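Local coordinates for protein myosin-I heavy chain (Dictyostelium discoideum, PDB 5EJR) that acts as an actin-based ATPase motor in the early steps of phagocytosis and in adhesion, represented here by the second MyTH4-FERM unit of its tail, at residues S249-G254 with Y501-S506; R297-D302 with P418-T423; F253-V258 with K266-T271; I214-Q219 with R241-S246. All coordinates share one frame; numbering follows the deposited sequence.

Contact 1: residues S249-G254 with Y501-S506; sequences SIKMFG and YQFYSS. With EDO (1,2-ethanediol), chain G.
The Phe503 ring is met obliquely, neither squarely on a face nor squarely at an edge, by two groups of the 249-254 segment: the sulfur of Met252 and the carbonyl oxygen of Lys251. Met252 SD sits 3.9 Å from Phe503 CZ and 5.2 Å from the ring centroid, on a line 67° off the ring normal, which makes this an oblique Met-aromatic contact. Lys251 O approaches the neighbouring ring corner, 4.0 Å from Phe503 CE2. The same ring is also stacked with Phe298. Phe503 reaches this position because its CG is anti to the backbone N (chi1 -174°), which carries the ring out from the helix toward residues 249-252, ahead of strand 253-259; the two CA atoms of Lys251 and Phe503 remain 9.4 Å apart. In FERM terms, a loop of the ubiquitin-like F1 lobe here meets the C-terminal helix 494-505 of the PH-like F3 lobe, so the contact belongs to the F1-F3 seam of the cloverleaf. It is small, burying about 110 Å² at the surface. Lys251 contributes its aliphatic part, with CD 4.2 Å from Phe503 CE2, and the two side chains cross at roughly a right angle. Bends farther along the lysine then lead the ammonium away from the ring, to the carbonyl of Gln248. Beyond the sulfur, Met252 CE lies 3.5 Å from O1 of a bound ethanediol, probably from the crystallisation liquor, whose O2 donates to Ser249 OG at 3.1 Å; that hydroxyl is also hydrogen-bonded to Asp316.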
# COMPACT_ATOMS: atom_id res chain seq x y z
N SER A 249 3.07 17.45 15.18
CA SER A 249 1.75 17.14 14.62
C SER A 249 1.75 16.00 13.62
O SER A 249 0.70 15.43 13.33
CB SER A 249 1.16 18.38 13.94
OG SER A 249 0.96 19.42 14.88
N ILE A 250 2.92 15.69 13.06
CA ILE A 250 3.08 14.70 12.00
C ILE A 250 2.51 13.33 12.39
O ILE A 250 1.86 12.68 11.55
CB ILE A 250 4.57 14.66 11.53
CG1 ILE A 250 4.81 15.89 10.61
CG2 ILE A 250 4.89 13.36 10.77
CD1 ILE A 250 6.21 16.20 10.24
N LYS A 251 2.66 12.94 13.66
CA LYS A 251 2.12 11.66 14.14
C LYS A 251 0.60 11.56 14.07
O LYS A 251 0.09 10.47 14.20
CB LYS A 251 2.59 11.34 15.57
CG LYS A 251 2.04 12.28 16.65
CD LYS A 251 2.55 11.93 18.06
CE LYS A 251 4.04 12.14 18.28
NZ LYS A 251 4.42 13.57 18.33
N MET A 252 -0.11 12.68 13.94
CA MET A 252 -1.57 12.71 13.93
C MET A 252 -2.09 12.39 12.56
O MET A 252 -3.29 12.23 12.39
CB MET A 252 -2.12 14.11 14.35
CG MET A 252 -1.59 14.64 15.69
SD MET A 252 -1.90 13.43 16.99
CE MET A 252 -0.88 14.15 18.34
N PHE A 253 -1.19 12.38 11.57
CA PHE A 253 -1.55 12.19 10.18
C PHE A 253 -1.28 10.78 9.70
O PHE A 253 -0.44 10.07 10.24
CB PHE A 253 -0.83 13.25 9.31
CG PHE A 253 -1.40 14.64 9.44
CD1 PHE A 253 -1.01 15.48 10.48
CD2 PHE A 253 -2.37 15.10 8.54
CE1 PHE A 253 -1.59 16.75 10.63
CE2 PHE A 253 -2.96 16.35 8.72
CZ PHE A 253 -2.55 17.17 9.75
N GLY A 254 -2.05 10.39 8.69
CA GLY A 254 -1.94 9.09 8.07
C GLY A 254 -2.28 9.20 6.60
O GLY A 254 -2.52 10.30 6.11
N TYR A 501 -5.69 1.26 16.96
CA TYR A 501 -5.91 0.86 18.35
C TYR A 501 -4.64 1.15 19.24
O TYR A 501 -4.78 1.75 20.28
CB TYR A 501 -6.33 -0.64 18.45
CG TYR A 501 -6.57 -1.07 19.89
CD1 TYR A 501 -5.52 -1.47 20.70
CD2 TYR A 501 -7.84 -1.00 20.45
CE1 TYR A 501 -5.73 -1.79 22.04
CE2 TYR A 501 -8.06 -1.34 21.78
CZ TYR A 501 -7.00 -1.72 22.58
OH TYR A 501 -7.20 -2.07 23.89
N GLN A 502 -3.45 0.72 18.82
CA GLN A 502 -2.23 0.98 19.62
C GLN A 502 -2.05 2.48 19.93
O GLN A 502 -1.81 2.84 21.08
CB GLN A 502 -0.97 0.41 18.93
CG GLN A 502 0.38 0.78 19.60
CD GLN A 502 0.55 0.34 21.05
OE1 GLN A 502 1.27 0.97 21.82
NE2 GLN A 502 -0.06 -0.78 21.44
N PHE A 503 -2.23 3.34 18.92
CA PHE A 503 -2.04 4.78 19.10
C PHE A 503 -2.94 5.36 20.16
O PHE A 503 -2.44 6.03 21.07
CB PHE A 503 -2.17 5.58 17.78
CG PHE A 503 -1.83 7.05 17.93
CD1 PHE A 503 -2.80 7.96 18.36
CD2 PHE A 503 -0.56 7.52 17.67
CE1 PHE A 503 -2.48 9.31 18.52
CE2 PHE A 503 -0.25 8.87 17.84
CZ PHE A 503 -1.21 9.76 18.25
N TYR A 504 -4.24 5.11 20.05
CA TYR A 504 -5.20 5.67 20.99
C TYR A 504 -5.16 5.05 22.39
O TYR A 504 -5.24 5.78 23.39
CB TYR A 504 -6.60 5.57 20.41
CG TYR A 504 -7.01 6.66 19.44
CD1 TYR A 504 -6.92 8.01 19.78
CD2 TYR A 504 -7.60 6.34 18.22
CE1 TYR A 504 -7.37 9.01 18.92
CE2 TYR A 504 -8.09 7.32 17.37
CZ TYR A 504 -7.99 8.66 17.73
OH TYR A 504 -8.48 9.61 16.87
N SER A 505 -5.05 3.71 22.47
CA SER A 505 -5.03 3.03 23.77
C SER A 505 -3.78 3.35 24.57
O SER A 505 -3.84 3.35 25.78
CB SER A 505 -5.18 1.52 23.59
OG SER A 505 -4.00 0.95 23.07
N SER A 506 -2.64 3.62 23.89
CA SER A 506 -1.37 3.86 24.58
C SER A 506 -1.28 5.23 25.26
O SER A 506 -0.31 5.47 25.99
CB SER A 506 -0.19 3.63 23.64
OG SER A 506 -0.12 4.63 22.63
C1 EDO G . -0.72 18.47 17.58
O1 EDO G . -0.93 17.59 18.67
C2 EDO G . -2.07 18.84 16.93
O2 EDO G . -1.88 19.94 16.05

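Contact 2: residues R297-D302 with P418-T423; sequences RFFLDD and PLFGCT. With EDO (1,2-ethanediol), chain B; EDO (1,2-ethanediol), chain H; EDO (1,2-ethanediol), chain E; EDO (1,2-ethanediol), chain F.
Phe299 and Phe420 form a T-shaped pair in which the edge of Phe420 is directed at the face of Phe299, with centroids 5.4 Å apart and planes at 61°. They join two linkers of the FERM cloverleaf: 297-302 leaves the last strand of the ubiquitin-like F1 lobe for the helical F2 lobe, while 418-423 leads from F2 into the first strand of the PH-like F3 lobe. The side chains cross at about a right angle, and CZ is the leading atom of Phe420, an extension that follows from its CG being anti to the backbone N (chi1 -179°). Gly421, third residue of the type II turn from Leu419 to Cys422, approaches the Phe299 ring obliquely, its CA 3.9 Å from Phe299 CD1. An ethanediol, probably from crystallisation, touches both rings and accepts from Gly421 N. Arg296 adds a cation-pi contact to Phe299. With an alanine in place of Phe299, Phe420 would probably lose the ring face its edge points at, and a gap would open beside Gly421. Arg297 and Thr423 also cross at nearly a right angle, Arg297 CD lying 3.6 Å from Thr423 OG1, but their polar link is made by water. One water takes a proton from Arg297 NH1, in the guanidinium plane, and donates to Thr423 OG1; NH2 of this arginine is held by Ser256. Another bridges the carbonyls of Phe299 and Gly421. The remaining water is gripped three ways: it accepts from Thr423 OG1 at 2.7 Å and donates to Arg297 O at 2.6 Å and to Gly421 O at 2.9 Å.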
# COMPACT_ATOMS: atom_id res chain seq x y z
N ARG A 297 -5.53 11.73 10.92
CA ARG A 297 -5.99 10.45 11.39
C ARG A 297 -6.40 10.47 12.85
O ARG A 297 -7.42 9.90 13.19
CB ARG A 297 -4.90 9.39 11.14
CG ARG A 297 -5.29 7.93 11.52
CD ARG A 297 -6.28 7.28 10.56
NE ARG A 297 -5.75 7.16 9.20
CZ ARG A 297 -6.43 7.49 8.10
NH1 ARG A 297 -7.66 7.97 8.18
NH2 ARG A 297 -5.87 7.35 6.90
N PHE A 298 -5.60 11.11 13.71
CA PHE A 298 -5.85 11.08 15.14
C PHE A 298 -6.27 12.41 15.75
O PHE A 298 -5.74 13.46 15.40
CB PHE A 298 -4.63 10.52 15.87
CG PHE A 298 -4.23 9.15 15.38
CD1 PHE A 298 -4.98 8.02 15.72
CD2 PHE A 298 -3.06 8.96 14.64
CE1 PHE A 298 -4.59 6.74 15.29
CE2 PHE A 298 -2.66 7.67 14.23
CZ PHE A 298 -3.43 6.58 14.55
N PHE A 299 -7.22 12.35 16.69
CA PHE A 299 -7.79 13.51 17.37
C PHE A 299 -7.75 13.21 18.84
O PHE A 299 -8.55 12.41 19.31
CB PHE A 299 -9.24 13.74 16.89
CG PHE A 299 -9.33 14.23 15.46
CD1 PHE A 299 -9.30 13.33 14.40
CD2 PHE A 299 -9.44 15.59 15.18
CE1 PHE A 299 -9.36 13.78 13.08
CE2 PHE A 299 -9.51 16.05 13.86
CZ PHE A 299 -9.46 15.15 12.82
N LEU A 300 -6.76 13.78 19.54
CA LEU A 300 -6.51 13.54 20.97
C LEU A 300 -7.09 14.59 21.88
O LEU A 300 -7.28 14.33 23.07
CB LEU A 300 -4.98 13.42 21.22
CG LEU A 300 -4.33 12.12 20.67
CD1 LEU A 300 -2.82 12.09 20.95
CD2 LEU A 300 -4.95 10.88 21.31
N ASP A 301 -7.36 15.78 21.35
CA ASP A 301 -7.91 16.89 22.15
C ASP A 301 -9.43 16.84 22.22
O ASP A 301 -10.05 16.23 21.35
CB ASP A 301 -7.37 18.23 21.65
CG ASP A 301 -5.84 18.23 21.65
OD1 ASP A 301 -5.24 17.81 22.67
OD2 ASP A 301 -5.25 18.49 20.57
N ASP A 302 -10.02 17.38 23.28
CA ASP A 302 -11.47 17.33 23.47
C ASP A 302 -12.16 18.42 22.64
O ASP A 302 -12.05 19.59 22.97
CB ASP A 302 -11.83 17.43 24.97
CG ASP A 302 -13.31 17.23 25.33
OD1 ASP A 302 -14.14 17.08 24.40
OD2 ASP A 302 -13.64 17.25 26.54
N PRO A 418 -21.40 11.93 17.10
CA PRO A 418 -20.63 10.89 17.82
C PRO A 418 -19.52 10.23 17.00
O PRO A 418 -18.61 9.66 17.58
CB PRO A 418 -21.70 9.87 18.26
CG PRO A 418 -23.02 10.48 17.94
CD PRO A 418 -22.82 11.56 16.93
N LEU A 419 -19.57 10.34 15.68
CA LEU A 419 -18.53 9.78 14.83
C LEU A 419 -17.32 10.73 14.68
O LEU A 419 -16.33 10.35 14.07
CB LEU A 419 -19.09 9.44 13.44
CG LEU A 419 -20.08 8.26 13.32
CD1 LEU A 419 -20.62 8.17 11.92
CD2 LEU A 419 -19.43 6.93 13.68
N PHE A 420 -17.42 11.98 15.19
CA PHE A 420 -16.32 12.93 15.06
C PHE A 420 -15.07 12.38 15.78
O PHE A 420 -15.16 11.98 16.94
CB PHE A 420 -16.70 14.32 15.63
CG PHE A 420 -15.57 15.32 15.48
CD1 PHE A 420 -15.39 16.01 14.29
CD2 PHE A 420 -14.63 15.48 16.49
CE1 PHE A 420 -14.31 16.88 14.13
CE2 PHE A 420 -13.53 16.31 16.32
CZ PHE A 420 -13.37 17.02 15.15
N GLY A 421 -13.93 12.38 15.10
CA GLY A 421 -12.68 11.93 15.70
C GLY A 421 -12.48 10.43 15.70
O GLY A 421 -11.47 9.95 16.22
N CYS A 422 -13.41 9.66 15.08
CA CYS A 422 -13.36 8.19 15.00
C CYS A 422 -12.69 7.75 13.73
O CYS A 422 -12.99 8.32 12.67
CB CYS A 422 -14.78 7.61 15.04
SG CYS A 422 -15.59 7.71 16.64
N THR A 423 -11.88 6.66 13.79
CA THR A 423 -11.38 5.98 12.59
C THR A 423 -12.37 4.81 12.38
O THR A 423 -12.60 4.02 13.31
CB THR A 423 -9.90 5.58 12.68
OG1 THR A 423 -9.10 6.75 12.80
CG2 THR A 423 -9.42 4.82 11.43
C1 EDO B . -13.30 14.37 19.89
O1 EDO B . -13.28 15.16 21.06
C2 EDO B . -11.89 14.37 19.30
O2 EDO B . -11.46 15.74 19.17
C1 EDO H . -13.45 14.02 12.18
O1 EDO H . -13.74 12.65 12.10
C2 EDO H . -12.28 14.54 11.29
O2 EDO H . -12.09 13.86 10.06
C1 EDO E . -3.36 4.76 10.65
O1 EDO E . -3.06 5.73 9.64
C2 EDO E . -3.05 3.31 10.11
O2 EDO E . -1.64 3.11 10.19
C1 EDO F . -17.91 7.39 20.16
O1 EDO F . -19.04 8.09 19.65
C2 EDO F . -17.50 8.15 21.43
O2 EDO F . -16.37 7.55 22.01
O HOH W 1 -9.39 8.17 10.41
O HOH W 2 -9.41 8.81 14.54
O HOH W 3 -10.66 10.70 18.93

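Contact 3: residues F253-V258 with K266-T271. With EDO (1,2-ethanediol), chain E.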
# COMPACT_ATOMS: atom_id res chain seq x y z
N PHE A 253 -1.19 12.38 11.57
CA PHE A 253 -1.55 12.19 10.18
C PHE A 253 -1.28 10.78 9.70
O PHE A 253 -0.44 10.07 10.24
CB PHE A 253 -0.83 13.25 9.31
CG PHE A 253 -1.40 14.64 9.44
CD1 PHE A 253 -1.01 15.48 10.48
CD2 PHE A 253 -2.37 15.10 8.54
CE1 PHE A 253 -1.59 16.75 10.63
CE2 PHE A 253 -2.96 16.35 8.72
CZ PHE A 253 -2.55 17.17 9.75
N GLY A 254 -2.05 10.39 8.69
CA GLY A 254 -1.94 9.09 8.07
C GLY A 254 -2.28 9.20 6.60
O GLY A 254 -2.52 10.30 6.11
N ILE A 255 -2.37 8.06 5.92
CA ILE A 255 -2.69 7.98 4.51
C ILE A 255 -3.83 7.02 4.25
O ILE A 255 -3.92 5.99 4.91
CB ILE A 255 -1.40 7.64 3.71
CG1 ILE A 255 -0.47 8.89 3.66
CG2 ILE A 255 -1.70 7.07 2.29
CD1 ILE A 255 0.80 8.75 2.89
N SER A 256 -4.71 7.39 3.31
CA SER A 256 -5.81 6.57 2.81
C SER A 256 -5.67 6.33 1.29
O SER A 256 -5.17 7.20 0.56
CB SER A 256 -7.15 7.24 3.11
OG SER A 256 -7.39 7.23 4.51
N ALA A 257 -6.09 5.16 0.83
CA ALA A 257 -6.12 4.79 -0.60
C ALA A 257 -7.52 5.18 -1.05
O ALA A 257 -8.50 4.69 -0.50
CB ALA A 257 -5.91 3.29 -0.78
N VAL A 258 -7.61 6.14 -1.96
CA VAL A 258 -8.90 6.68 -2.42
C VAL A 258 -9.17 6.32 -3.89
O VAL A 258 -8.32 6.59 -4.73
CB VAL A 258 -8.94 8.24 -2.22
CG1 VAL A 258 -10.24 8.85 -2.77
CG2 VAL A 258 -8.71 8.63 -0.76
N LYS A 266 -9.93 3.83 1.93
CA LYS A 266 -9.51 2.82 2.88
C LYS A 266 -8.21 3.25 3.56
O LYS A 266 -7.31 3.71 2.89
CB LYS A 266 -9.35 1.49 2.12
CG LYS A 266 -9.28 0.24 2.99
CD LYS A 266 -9.16 -1.03 2.15
CE LYS A 266 -9.24 -2.27 3.01
NZ LYS A 266 -9.51 -3.49 2.21
N VAL A 267 -8.13 3.09 4.89
CA VAL A 267 -6.95 3.43 5.69
C VAL A 267 -5.77 2.55 5.21
O VAL A 267 -5.95 1.36 4.98
CB VAL A 267 -7.25 3.18 7.19
CG1 VAL A 267 -5.97 3.19 8.03
CG2 VAL A 267 -8.25 4.20 7.73
N VAL A 268 -4.59 3.13 4.99
CA VAL A 268 -3.45 2.32 4.58
C VAL A 268 -2.60 2.15 5.83
O VAL A 268 -2.25 3.13 6.45
CB VAL A 268 -2.64 2.95 3.41
CG1 VAL A 268 -1.50 2.02 2.98
CG2 VAL A 268 -3.54 3.26 2.23
N SER A 269 -2.27 0.92 6.19
CA SER A 269 -1.46 0.69 7.39
C SER A 269 -0.14 1.38 7.29
O SER A 269 0.52 1.27 6.26
CB SER A 269 -1.22 -0.80 7.61
OG SER A 269 -0.44 -0.98 8.78
N GLU A 270 0.26 2.08 8.34
CA GLU A 270 1.57 2.75 8.38
C GLU A 270 2.75 1.76 8.26
O GLU A 270 3.86 2.18 7.92
CB GLU A 270 1.70 3.60 9.66
CG GLU A 270 1.73 2.82 10.96
CD GLU A 270 2.17 3.66 12.15
OE1 GLU A 270 1.32 4.39 12.71
OE2 GLU A 270 3.37 3.62 12.48
N THR A 271 2.53 0.46 8.55
CA THR A 271 3.60 -0.56 8.46
C THR A 271 3.69 -1.20 7.11
O THR A 271 4.61 -1.99 6.88
CB THR A 271 3.48 -1.63 9.54
OG1 THR A 271 2.18 -2.22 9.48
CG2 THR A 271 3.83 -1.12 10.93
C1 EDO E . -3.36 4.76 10.65
O1 EDO E . -3.06 5.73 9.64
C2 EDO E . -3.05 3.31 10.11
O2 EDO E . -1.64 3.11 10.19
O HOH W 4 -1.48 5.57 7.21
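Val268 packs its branched side chain against the backbone and side chains of Ile255 and Ala257. Starting at its base, Val268 CB lies 3.6 Å from Ile255 O, the carbonyl that also accepts the proton of Val268 N. From there the side chain forks. With CG1 anti to the backbone N (chi1 -177°), CG2 is the branch that meets strand 253-259: Val268 CG2 comes within 3.5 Å of Ala257 N, 3.8 Å of Ala257 CB and 4.2 Å of Ile255 CG2. It thus touches residues two apart on the strand, while Ile232 of helix 232-243 also packs on this valine.

The backbone fixes this position. Ala257 and Lys266 are an antiparallel hydrogen-bonded pair, Ala257 N giving its proton to Lys266 O at 2.8 Å with the donor in the carbonyl plane, and Lys266 N returning one to Ala257 O. Ser256 and Val267 follow as a non-hydrogen-bonded pair, with CA atoms 4.4 Å apart and side chains on the sheet face opposite to that of Ala257 and Lys266. Val268 N to Ile255 O, 2.9 Å long with 163° at the hydrogen, carries the bonding one step farther. Then the backbones part, and a water is inserted: it accepts from Ile255 N and donates to Val268 O. Ser256 OG is hydrogen-bonded to Arg297 NH2. The pattern is that of a beta hairpin, at one edge of the group of strands 264-267, 253-259 and 290-296, part of the ubiquitin-like F1 lobe of the FERM domain.

Contact 4: residues I214-Q219 with R241-S246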
# COMPACT_ATOMS: atom_id res chain seq x y z
N ILE A 214 1.55 12.27 -3.75
CA ILE A 214 0.63 12.21 -2.60
C ILE A 214 -0.26 13.45 -2.54
O ILE A 214 0.24 14.58 -2.48
CB ILE A 214 1.33 11.93 -1.23
CG1 ILE A 214 2.45 10.83 -1.33
CG2 ILE A 214 0.30 11.61 -0.13
CD1 ILE A 214 2.01 9.41 -1.65
N ARG A 215 -1.59 13.23 -2.52
CA ARG A 215 -2.55 14.32 -2.47
C ARG A 215 -2.90 14.71 -1.04
O ARG A 215 -2.77 13.90 -0.12
CB ARG A 215 -3.82 13.96 -3.24
CG ARG A 215 -3.56 13.60 -4.70
CD ARG A 215 -4.81 13.74 -5.53
NE ARG A 215 -4.82 12.79 -6.64
CZ ARG A 215 -5.85 12.61 -7.46
NH1 ARG A 215 -6.96 13.33 -7.32
NH2 ARG A 215 -5.78 11.71 -8.44
N PHE A 216 -3.33 15.97 -0.87
CA PHE A 216 -3.81 16.49 0.40
C PHE A 216 -5.27 16.83 0.18
O PHE A 216 -5.72 16.82 -0.96
CB PHE A 216 -3.00 17.72 0.86
CG PHE A 216 -1.65 17.35 1.43
CD1 PHE A 216 -0.58 17.05 0.60
CD2 PHE A 216 -1.45 17.34 2.81
CE1 PHE A 216 0.66 16.68 1.14
CE2 PHE A 216 -0.20 16.98 3.35
CZ PHE A 216 0.84 16.64 2.51
N ILE A 217 -6.00 17.11 1.26
CA ILE A 217 -7.44 17.41 1.24
C ILE A 217 -7.79 18.65 0.36
O ILE A 217 -8.89 18.70 -0.18
CB ILE A 217 -7.95 17.54 2.72
CG1 ILE A 217 -9.50 17.52 2.81
CG2 ILE A 217 -7.35 18.74 3.44
CD1 ILE A 217 -10.13 16.14 2.78
N ASP A 218 -6.85 19.60 0.20
CA ASP A 218 -7.09 20.81 -0.59
C ASP A 218 -6.92 20.55 -2.10
O ASP A 218 -7.10 21.47 -2.90
CB ASP A 218 -6.23 21.99 -0.09
CG ASP A 218 -4.71 21.89 -0.25
OD1 ASP A 218 -4.23 20.80 -0.64
OD2 ASP A 218 -4.02 22.87 0.04
N GLN A 219 -6.60 19.29 -2.47
CA GLN A 219 -6.38 18.77 -3.82
C GLN A 219 -4.97 19.11 -4.34
O GLN A 219 -4.62 18.74 -5.47
CB GLN A 219 -7.49 19.19 -4.81
CG GLN A 219 -8.87 18.64 -4.47
CD GLN A 219 -9.94 19.31 -5.29
OE1 GLN A 219 -10.56 20.30 -4.86
NE2 GLN A 219 -10.19 18.81 -6.49
N ARG A 241 6.20 16.91 6.31
CA ARG A 241 7.31 17.85 6.50
C ARG A 241 7.38 18.83 5.31
O ARG A 241 7.54 20.03 5.53
CB ARG A 241 8.64 17.13 6.65
CG ARG A 241 9.01 16.81 8.08
CD ARG A 241 10.16 15.82 8.17
NE ARG A 241 10.31 15.27 9.53
CZ ARG A 241 9.56 14.29 10.05
NH1 ARG A 241 8.59 13.75 9.34
NH2 ARG A 241 9.78 13.87 11.29
N GLN A 242 7.23 18.32 4.07
CA GLN A 242 7.21 19.13 2.85
C GLN A 242 6.06 20.14 2.86
O GLN A 242 6.23 21.29 2.49
CB GLN A 242 7.08 18.23 1.61
CG GLN A 242 8.40 17.63 1.15
CD GLN A 242 8.21 16.84 -0.11
OE1 GLN A 242 8.02 17.38 -1.20
NE2 GLN A 242 8.26 15.52 0.02
N TYR A 243 4.87 19.70 3.29
CA TYR A 243 3.70 20.57 3.39
C TYR A 243 3.86 21.67 4.44
O TYR A 243 3.25 22.72 4.32
CB TYR A 243 2.45 19.73 3.67
CG TYR A 243 1.17 20.43 3.29
CD1 TYR A 243 0.69 20.38 1.98
CD2 TYR A 243 0.42 21.13 4.23
CE1 TYR A 243 -0.48 21.03 1.62
CE2 TYR A 243 -0.74 21.81 3.87
CZ TYR A 243 -1.20 21.74 2.56
OH TYR A 243 -2.38 22.33 2.22
N GLY A 244 4.70 21.43 5.45
CA GLY A 244 4.95 22.40 6.50
C GLY A 244 4.30 22.06 7.84
O GLY A 244 4.26 22.92 8.71
N ILE A 245 3.79 20.81 8.02
CA ILE A 245 3.18 20.38 9.29
C ILE A 245 4.35 20.29 10.29
O ILE A 245 5.41 19.79 9.91
CB ILE A 245 2.43 19.03 9.09
CG1 ILE A 245 1.22 19.19 8.13
CG2 ILE A 245 2.02 18.39 10.44
CD1 ILE A 245 0.74 17.89 7.46
N SER A 246 4.18 20.82 11.52
CA SER A 246 5.22 20.80 12.53
C SER A 246 5.52 19.40 12.97
O SER A 246 4.65 18.53 12.93
CB SER A 246 4.88 21.68 13.73
OG SER A 246 4.10 20.99 14.69
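The turn of the first beta hairpin in the ubiquitin-like F1 lobe, carrying Phe216 and Asp218, is joined here to Tyr243 at the C-terminal end of helix 232-243. Phe216 and Tyr243 stack face to face, with centroids 4.2 Å apart and planes inclined by 20°. The stack is offset: Tyr243 CD1 stands 3.5 Å above the plane of the Phe216 ring over its centre, whereas Phe216 CD2 faces the tyrosine ring nearer the rim. The side chains run past each other in opposite directions, so that Phe216 CZ ends 3.7 Å from Tyr243 CB and the hydroxyl end of Tyr243 points to Asp218. The ring gets this reach from chi1 of Tyr243 (-159°), which sets CG opposite the backbone N. Ile245 CD1 closes on the edge of Phe216, 4.3 Å from Phe216 CE2; its chain has just turned at Gly244, whose phi is positive, the C-prime residue of the Schellman motif that ends the helix. Phe216 is also the first residue of a type I turn to Gln219, closed by Gln219 N bonding to Phe216 O, and Asp218 within it meets the phenol from the opposite direction. Tyr243 OH donates to Asp218 OD2 at 2.8 Å, with OD2 at the edge of the tyrosine ring. Replacement of Tyr243 by a leucine would probably leave the face of Phe216 without its aromatic mate and Asp218 OD2 without the hydroxyl it accepts from. That hydroxyl approaches from 57° out of the carboxylate plane, while the other carboxylate oxygen, Asp218 OD1, is held by Ser220 OG.

All four contacts lie in the FERM part of the chain. Contacts 4 and 3 close in that order along the sequence and are internal to the F1 lobe, their centres 14 Å apart, linked through helix 232-243 and strand 253-259, which follow each other. Contact 1 starts just ahead of that strand, shares Phe253 and Gly254 with contact 3 and spans almost to the C-terminus; contact 2 is nested in the loop it closes. Contacts 1 and 2, 11 Å apart between centres, touch through probable hydrogen bonds from the backbone N of Arg297 and Phe298 to Met252 O. Contact 2 meets contact 3 through Arg297 and Ser256, centres 16 Å apart, so the F1 hairpin, the linkers and the F3 helix adjoin, consistent with one compact cloverleaf.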